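Long-range contacts in hypothetical protein Rv2717c (PDB 2FR2), which probably binds heme b in a wide cleft of its beta-barrel and isomerises peroxynitrite to nitrate, as expected of a nitrobindin: residues L106-R111 and R130-D135; Y141-R146 and Q153-A158. All blocks are in the same frame, centred on the assembly; numbering follows the deposited sequence. Where two conformers were deposited one is given.

How the contacts relate
Both contacts are antiparallel pairings of adjacent strands in one closed barrel. Contact 1 joins strands 103-118 and 125-135; contact 2 joins strands 138-147 and 153-162. Strands 125-135 and 138-147 are neighbours, so the contacts touch: Ser131 N lies 2.9 Å from Ser142 O, a probable hydrogen bond, and Leu143 packs on Arg130. Contact 1 is partly buried and regular, with leucines beside an inward-facing arginine whose charge is met by acidic residues. Contact 2 lies nearer the surface, where Gln144 pairs with Asp154, while Met145 packs on the ring of His155, the predicted axial ligand of the heme iron, at which a beta bulge interrupts the register.

Contact 1. Residues L106-R111 and R130-D135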
# COMPACT_ATOMS: atom_id res chain seq x y z
N LEU A 106 -10.15 -3.37 -1.26
CA LEU A 106 -9.39 -2.96 -2.44
C LEU A 106 -8.44 -4.11 -2.76
O LEU A 106 -7.73 -4.59 -1.87
CB LEU A 106 -8.51 -1.70 -2.20
CG LEU A 106 -9.25 -0.41 -1.88
CD1 LEU A 106 -9.14 -0.04 -0.41
CD2 LEU A 106 -8.77 0.75 -2.75
N GLU A 107 -8.41 -4.52 -4.02
CA GLU A 107 -7.50 -5.58 -4.50
C GLU A 107 -6.73 -5.04 -5.70
O GLU A 107 -7.35 -4.63 -6.70
CB GLU A 107 -8.31 -6.81 -4.93
CG GLU A 107 -9.04 -7.48 -3.76
CD GLU A 107 -8.10 -8.14 -2.79
OE1 GLU A 107 -6.98 -8.51 -3.20
OE2 GLU A 107 -8.50 -8.34 -1.60
N LEU A 108 -5.39 -5.03 -5.57
CA LEU A 108 -4.51 -4.47 -6.62
C LEU A 108 -3.37 -5.42 -6.93
O LEU A 108 -2.98 -6.23 -6.10
CB LEU A 108 -3.89 -3.13 -6.16
CG LEU A 108 -4.90 -2.07 -5.74
CD1 LEU A 108 -4.75 -1.96 -4.28
CD2 LEU A 108 -4.47 -0.75 -6.38
N SER A 109 -2.79 -5.30 -8.11
CA SER A 109 -1.62 -6.09 -8.42
C SER A 109 -0.84 -5.45 -9.55
O SER A 109 -1.41 -4.88 -10.51
CB SER A 109 -2.06 -7.49 -8.87
OG SER A 109 -0.91 -8.25 -9.25
N THR A 110 0.49 -5.61 -9.48
CA THR A 110 1.31 -5.24 -10.67
C THR A 110 0.99 -6.17 -11.85
O THR A 110 1.33 -5.86 -13.02
CB THR A 110 2.79 -5.30 -10.39
OG1 THR A 110 3.15 -6.62 -9.98
CG2 THR A 110 3.17 -4.33 -9.28
N ARG A 111 0.42 -7.33 -11.54
CA ARG A 111 0.16 -8.36 -12.56
C ARG A 111 -1.08 -8.08 -13.40
O ARG A 111 -1.33 -8.79 -14.39
CB ARG A 111 0.05 -9.76 -11.91
CG ARG A 111 1.27 -10.05 -11.01
CD ARG A 111 1.22 -11.47 -10.52
NE ARG A 111 0.15 -11.65 -9.57
CZ ARG A 111 -0.82 -12.54 -9.67
NH1 ARG A 111 -0.88 -13.38 -10.70
NH2 ARG A 111 -1.76 -12.59 -8.71
N ARG A 130 -1.48 -6.41 -3.61
CA ARG A 130 -1.94 -5.78 -2.36
C ARG A 130 -3.41 -6.02 -2.15
O ARG A 130 -4.22 -5.85 -3.08
CB ARG A 130 -1.68 -4.27 -2.38
CG ARG A 130 -0.21 -3.90 -2.24
CD ARG A 130 0.01 -2.38 -2.46
NE ARG A 130 1.45 -2.08 -2.57
CZ ARG A 130 2.13 -1.37 -1.68
NH1 ARG A 130 1.54 -0.88 -0.58
NH2 ARG A 130 3.42 -1.18 -1.88
N SER A 131 -3.76 -6.41 -0.94
CA SER A 131 -5.16 -6.55 -0.54
C SER A 131 -5.40 -5.68 0.69
O SER A 131 -4.78 -5.91 1.74
CB SER A 131 -5.46 -8.02 -0.25
OG SER A 131 -6.79 -8.18 0.16
N TYR A 132 -6.28 -4.69 0.58
CA TYR A 132 -6.58 -3.76 1.69
C TYR A 132 -8.01 -3.89 2.13
O TYR A 132 -8.91 -4.11 1.30
CB TYR A 132 -6.40 -2.29 1.31
CG TYR A 132 -5.01 -1.84 1.10
CD1 TYR A 132 -4.27 -1.26 2.13
CD2 TYR A 132 -4.45 -1.93 -0.19
CE1 TYR A 132 -2.99 -0.82 1.94
CE2 TYR A 132 -3.19 -1.48 -0.41
CZ TYR A 132 -2.46 -0.92 0.65
OH TYR A 132 -1.18 -0.48 0.38
N ARG A 133 -8.24 -3.73 3.42
CA ARG A 133 -9.60 -3.72 3.94
C ARG A 133 -9.66 -2.53 4.88
O ARG A 133 -8.85 -2.43 5.82
CB ARG A 133 -9.87 -5.01 4.70
CG ARG A 133 -11.29 -5.11 5.35
CD ARG A 133 -11.38 -6.37 6.20
NE ARG A 133 -12.60 -6.41 7.00
CZ ARG A 133 -13.76 -6.92 6.59
NH1 ARG A 133 -13.87 -7.44 5.38
NH2 ARG A 133 -14.81 -6.89 7.40
N ILE A 134 -10.61 -1.63 4.65
CA ILE A 134 -10.85 -0.52 5.59
C ILE A 134 -12.22 -0.84 6.19
O ILE A 134 -13.22 -0.90 5.48
CB ILE A 134 -10.81 0.89 4.92
CG1 ILE A 134 -9.38 1.22 4.50
CG2 ILE A 134 -11.35 1.96 5.91
CD1 ILE A 134 -8.91 0.52 3.22
N ASP A 135 -12.26 -1.08 7.49
CA ASP A 135 -13.51 -1.41 8.18
C ASP A 135 -13.63 -0.42 9.31
O ASP A 135 -12.96 -0.55 10.33
CB ASP A 135 -13.43 -2.86 8.68
CG ASP A 135 -14.65 -3.27 9.47
OD1 ASP A 135 -15.58 -2.45 9.61
OD2 ASP A 135 -14.67 -4.41 9.96
O HOH W 1 -9.51 -6.73 0.16
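Leu106 and Tyr132 form a hydrogen-bonded antiparallel pair, followed by Glu107 opposite Ser131 and by Leu108 opposite Arg130. The backbone bonds are nearly straight: Tyr132 N gives to Leu106 O at 2.8 Å, and Leu108 N to Arg130 O at 2.9 Å. The side chain of Leu106 carries much of the packing on the inner face. Its CB stands 4.1 Å from Tyr132 CB. Chi1 (-64°) sets CG anti to the carbonyl carbon, and the turn about CB-CG (chi2 105°) swings CD1 across the strand boundary, where this methyl lies 3.9 Å from Tyr132 CB and ends against Ile134 CD1 at 3.7 Å. Leu108 CD1 meets the Tyr132 ring at its edge and near its plane. Beyond that ring, Arg130 NH1 donates to Tyr132 OH at 2.9 Å, the hydroxyl lying in the guanidinium plane. Salt bridges to Glu67 and Glu91 hold the same guanidinium and would help balance its charge within the barrel. On the outer face a water lies 2.6 Å from Glu107 OE2 and 2.9 Å from Tyr132 O, bridging the strands, though its protons cannot serve every acceptor nearby; Ser131, modelled in two conformers, brings OG too close to Glu107 OE2 to be trusted in detail. The hairpin of strands 103-118 and 125-135 is flanked by strands 89-100 and 138-147, while Leu106 packs on Leu12 and Leu108 reaches Val79 and Leu81 of strand 78-85.

Contact 2. Residues Y141-R146 and Q153-A158; sequences YSLQMR and QDHLAA
Leu143 O accepts two backbone hydrogens at once, from His155 N at 2.9 Å and from Leu156 N at 3.1 Å. This is a classic beta bulge: His155 and Leu156 together face Leu143, and the register slips by one residue. On one side of the irregularity Leu143 N binds Leu156 O; on the other Met145 N binds Gln153 O, both at 2.8 Å. At the outer surface, in one of the two conformers of Gln144, its NE2 donates to Asp154 OD1 at 2.8 Å, meeting the oxygen from above the carboxylate plane. A water donates to the same OD1 and makes a weak bond to Ser142 OG.

The bulge directs the His155 side chain toward strand 138-147. Met145, extended through CG and SD but bent at its last torsion (chi3 69°), lays its methyl over one face of the imidazole, with CE 3.5 Å from the ring centroid in a CH-pi contact. Leu156 CG covers the opposite face off centre, and Leu143 CD2 sits at the edge; Tyr27 adds an edge-to-face ring contact. Farther along, the Tyr141 ring lies beneath the backbone of Ala158, whose N is over its centre; Ala158 CB is 3.5 Å from Tyr141 CE2. The Tyr141 hydroxyl hydrogen-bonds to Glu37 and Tyr35 of strand 33-43.

The predicted axial ligand of heme iron is thus clasped by apolar groups on both ring faces, with its backbone tied to Leu143, an environment consistent with limiting rotation of the imidazole in the heme cleft.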
# COMPACT_ATOMS: atom_id res chain seq x y z
N TYR A 141 -3.92 -4.81 5.81
CA TYR A 141 -3.53 -5.21 4.48
C TYR A 141 -2.61 -6.39 4.50
O TYR A 141 -2.00 -6.70 5.52
CB TYR A 141 -2.83 -4.07 3.71
CG TYR A 141 -1.50 -3.68 4.30
CD1 TYR A 141 -0.35 -4.41 4.00
CD2 TYR A 141 -1.40 -2.55 5.12
CE1 TYR A 141 0.89 -4.06 4.54
CE2 TYR A 141 -0.16 -2.16 5.67
CZ TYR A 141 0.99 -2.94 5.37
OH TYR A 141 2.21 -2.56 5.91
N SER A 142 -2.59 -7.06 3.37
CA SER A 142 -1.59 -8.07 3.11
C SER A 142 -0.96 -7.78 1.76
O SER A 142 -1.65 -7.39 0.83
CB SER A 142 -2.20 -9.47 3.06
OG SER A 142 -2.91 -9.70 1.86
N LEU A 143 0.36 -7.92 1.68
CA LEU A 143 1.08 -7.69 0.45
C LEU A 143 1.84 -8.97 0.12
O LEU A 143 2.57 -9.49 1.00
CB LEU A 143 2.05 -6.52 0.64
CG LEU A 143 2.96 -6.14 -0.52
CD1 LEU A 143 3.35 -4.67 -0.46
CD2 LEU A 143 4.18 -7.02 -0.57
N GLN A 144 1.68 -9.47 -1.10
CA GLN A 144 2.43 -10.62 -1.57
C GLN A 144 3.47 -10.16 -2.57
O GLN A 144 3.23 -9.18 -3.29
CB GLN A 144 1.51 -11.61 -2.28
CG GLN A 144 0.46 -12.22 -1.38
CD GLN A 144 0.04 -13.58 -1.84
OE1 GLN A 144 -0.37 -13.77 -2.98
NE2 GLN A 144 0.18 -14.56 -0.96
N MET A 145 4.59 -10.86 -2.60
CA MET A 145 5.68 -10.47 -3.48
C MET A 145 6.25 -11.68 -4.18
O MET A 145 6.40 -12.73 -3.58
CB MET A 145 6.80 -9.80 -2.64
CG MET A 145 8.02 -9.38 -3.47
SD MET A 145 9.12 -8.30 -2.50
CE MET A 145 9.73 -9.44 -1.30
N ARG A 146 6.59 -11.49 -5.46
CA ARG A 146 7.45 -12.38 -6.26
C ARG A 146 8.78 -11.65 -6.51
O ARG A 146 8.79 -10.55 -7.08
CB ARG A 146 6.77 -12.69 -7.59
CG ARG A 146 7.51 -13.73 -8.46
CD ARG A 146 6.69 -14.00 -9.74
NE ARG A 146 6.73 -12.91 -10.70
CZ ARG A 146 5.71 -12.55 -11.52
NH1 ARG A 146 4.51 -13.15 -11.42
NH2 ARG A 146 5.93 -11.58 -12.40
N GLN A 153 4.25 -14.77 -2.92
CA GLN A 153 3.89 -15.28 -1.60
C GLN A 153 3.83 -14.15 -0.59
O GLN A 153 4.32 -13.04 -0.86
CB GLN A 153 4.92 -16.32 -1.14
CG GLN A 153 6.32 -15.76 -0.87
CD GLN A 153 7.28 -16.88 -0.65
OE1 GLN A 153 7.48 -17.33 0.49
NE2 GLN A 153 7.84 -17.41 -1.76
N ASP A 154 3.30 -14.44 0.61
CA ASP A 154 3.13 -13.43 1.63
C ASP A 154 4.46 -12.79 1.99
O ASP A 154 5.50 -13.47 2.10
CB ASP A 154 2.56 -14.08 2.89
CG ASP A 154 1.07 -14.33 2.79
OD1 ASP A 154 0.44 -13.90 1.79
OD2 ASP A 154 0.49 -14.92 3.75
N HIS A 155 4.43 -11.48 2.13
CA HIS A 155 5.64 -10.75 2.47
C HIS A 155 5.39 -9.76 3.59
O HIS A 155 6.15 -9.76 4.53
CB HIS A 155 6.23 -10.06 1.23
CG HIS A 155 7.43 -9.25 1.54
ND1 HIS A 155 7.64 -7.98 1.03
CD2 HIS A 155 8.49 -9.52 2.33
CE1 HIS A 155 8.77 -7.51 1.52
NE2 HIS A 155 9.32 -8.43 2.29
N LEU A 156 4.39 -8.88 3.48
CA LEU A 156 4.10 -7.91 4.56
C LEU A 156 2.64 -7.92 4.89
O LEU A 156 1.80 -8.26 4.06
CB LEU A 156 4.44 -6.49 4.11
CG LEU A 156 5.90 -6.25 3.68
CD1 LEU A 156 6.10 -5.03 2.73
CD2 LEU A 156 6.80 -6.15 4.88
N ALA A 157 2.31 -7.60 6.14
CA ALA A 157 0.91 -7.43 6.54
C ALA A 157 0.88 -6.61 7.77
O ALA A 157 1.74 -6.75 8.64
CB ALA A 157 0.29 -8.76 6.81
N ALA A 158 -0.16 -5.79 7.89
CA ALA A 158 -0.25 -4.89 9.03
C ALA A 158 -1.69 -4.56 9.36
O ALA A 158 -2.59 -4.72 8.52
CB ALA A 158 0.54 -3.59 8.78
O HOH W 2 -2.19 -12.90 2.06